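Local coordinates for protein probable mannosyltransferase KTR4 (Saccharomyces cerevisiae, PDB 5A07) that is the lumenal part of a probable yeast mannosyltransferase with a GT-A glycosyltransferase fold, with GDP and a manganese ion bound in the model, at residues I269-L272 / W273-M277. Sequence-based numbering, arbitrary orientation.
Sequences IETL and WTSTM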
loop_
_atom_site.group_PDB
_atom_site.type_symbol
_atom_site.label_atom_id
_atom_site.label_comp_id
_atom_site.label_asym_id
_atom_site.label_seq_id
_atom_site.Cartn_x
_atom_site.Cartn_y
_atom_site.Cartn_z
ATOM N N ILE B 269 -4.490 -9.966 12.494
ATOM C CA ILE B 269 -3.980 -8.805 13.184
ATOM C C ILE B 269 -4.698 -8.565 14.500
ATOM O O ILE B 269 -4.976 -7.414 14.903
ATOM C CB ILE B 269 -4.088 -7.524 12.311
ATOM C CG1 ILE B 269 -5.508 -7.313 11.806
ATOM C CG2 ILE B 269 -3.036 -7.614 11.211
ATOM C CD1 ILE B 269 -5.743 -5.973 11.054
ATOM N N GLU B 270 -4.949 -9.647 15.226
ATOM C CA GLU B 270 -5.695 -9.553 16.495
ATOM C C GLU B 270 -5.219 -8.454 17.419
ATOM O O GLU B 270 -6.057 -7.680 17.941
ATOM C CB GLU B 270 -5.661 -10.904 17.233
ATOM C CG GLU B 270 -6.451 -10.852 18.527
ATOM C CD GLU B 270 -6.646 -12.231 19.154
ATOM O OE1 GLU B 270 -5.789 -13.093 18.911
ATOM O OE2 GLU B 270 -7.653 -12.428 19.871
ATOM N N THR B 271 -3.928 -8.319 17.651
ATOM C CA THR B 271 -3.404 -7.299 18.547
ATOM C C THR B 271 -2.608 -6.176 17.925
ATOM O O THR B 271 -1.984 -5.406 18.619
ATOM C CB THR B 271 -2.518 -7.901 19.690
ATOM O OG1 THR B 271 -1.299 -8.480 19.157
ATOM C CG2 THR B 271 -3.329 -8.947 20.502
ATOM N N LEU B 272 -2.670 -5.982 16.627
ATOM C CA LEU B 272 -1.867 -4.920 16.030
ATOM C C LEU B 272 -2.345 -3.483 16.430
ATOM O O LEU B 272 -1.563 -2.627 16.787
ATOM C CB LEU B 272 -1.828 -5.089 14.498
ATOM C CG LEU B 272 -1.177 -3.936 13.728
ATOM C CD1 LEU B 272 0.273 -3.739 14.094
ATOM C CD2 LEU B 272 -1.319 -4.304 12.230
ATOM N N TRP B 273 -3.632 -3.275 16.396
ATOM C CA TRP B 273 -4.209 -1.972 16.818
ATOM C C TRP B 273 -3.935 -1.700 18.310
ATOM O O TRP B 273 -3.504 -0.636 18.680
ATOM C CB TRP B 273 -5.749 -1.993 16.591
ATOM C CG TRP B 273 -6.419 -0.726 17.030
ATOM C CD1 TRP B 273 -7.169 -0.549 18.162
ATOM C CD2 TRP B 273 -6.292 0.569 16.416
ATOM N NE1 TRP B 273 -7.534 0.771 18.275
ATOM C CE2 TRP B 273 -7.042 1.469 17.194
ATOM C CE3 TRP B 273 -5.666 1.033 15.251
ATOM C CZ2 TRP B 273 -7.138 2.827 16.885
ATOM C CZ3 TRP B 273 -5.761 2.375 14.922
ATOM C CH2 TRP B 273 -6.523 3.265 15.716
ATOM N N THR B 274 -4.223 -2.661 19.171
ATOM C CA THR B 274 -4.058 -2.412 20.644
ATOM C C THR B 274 -2.617 -2.130 20.946
ATOM O O THR B 274 -2.308 -1.205 21.677
ATOM C CB THR B 274 -4.647 -3.556 21.499
ATOM O OG1 THR B 274 -4.152 -4.812 21.050
ATOM C CG2 THR B 274 -6.136 -3.648 21.260
ATOM N N SER B 275 -1.695 -2.846 20.300
ATOM C CA SER B 275 -0.279 -2.520 20.478
ATOM C C SER B 275 0.084 -1.165 19.921
ATOM O O SER B 275 0.911 -0.434 20.470
ATOM C CB SER B 275 0.643 -3.574 19.834
ATOM O OG SER B 275 0.332 -4.848 20.312
ATOM N N THR B 276 -0.509 -0.823 18.775
ATOM C CA THR B 276 -0.185 0.436 18.156
ATOM C C THR B 276 -0.728 1.584 19.015
ATOM O O THR B 276 -0.073 2.617 19.153
ATOM C CB THR B 276 -0.813 0.492 16.749
ATOM O OG1 THR B 276 -0.233 -0.493 15.872
ATOM C CG2 THR B 276 -0.631 1.873 16.148
ATOM N N MET B 277 -1.892 1.383 19.659
ATOM C CA MET B 277 -2.391 2.420 20.612
ATOM C C MET B 277 -1.467 2.587 21.842
ATOM O O MET B 277 -1.218 3.731 22.267
ATOM C CB MET B 277 -3.814 2.096 21.048
ATOM C CG MET B 277 -4.819 2.322 19.930
ATOM S SD MET B 277 -4.868 3.989 19.310
ATOM C CE MET B 277 -3.748 3.950 17.892
HETATM O O HOH W 1 -5.658 -4.865 15.114
HETATM O O HOH W 2 -5.962 -5.066 18.018
HETATM O O HOH W 3 0.770 -7.272 19.830
#
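Thr276 grips the carbonyl of Leu272 twice: its N donates to Leu272 O at 2.9 Å and its OG1 to the same oxygen at 2.7 Å, the two reaching it from opposite faces of the carbonyl plane. The hydroxyl folds back over the preceding turn because OG1 lies beside its own backbone N (chi1 -65°), and there it is also hydrogen-bonded to Tyr337 OH of helix 332-344. The Leu272 side chain runs obliquely past that of Thr276, with Leu272 CD1 3.7 Å from Thr276 OG1, and turns into the apolar side formed by Leu341, Trp352 and Leu360. One residue earlier, Ser275 N closes the first helical bond to Thr271 O (3.1 Å, N-H...O 163°), and Thr274 OG1 adds a weak side-chain bond to the same oxygen. Thr271 holds the N-cap position, yet its OG1 makes no capping bond; it is hydrogen-bonded to Glu350 OE2, and a water links it to Ser275 OG. Two further waters join Ile269 O to Trp273 N and Glu270 O to Thr274 N. Met277 CG rests 3.4 Å above one face of the Trp273 indole, near the rim. Such water-served first-turn amides behind an N-cap residue are typical of a helix N-terminus, here that of helix 272-282, following strand 256-262.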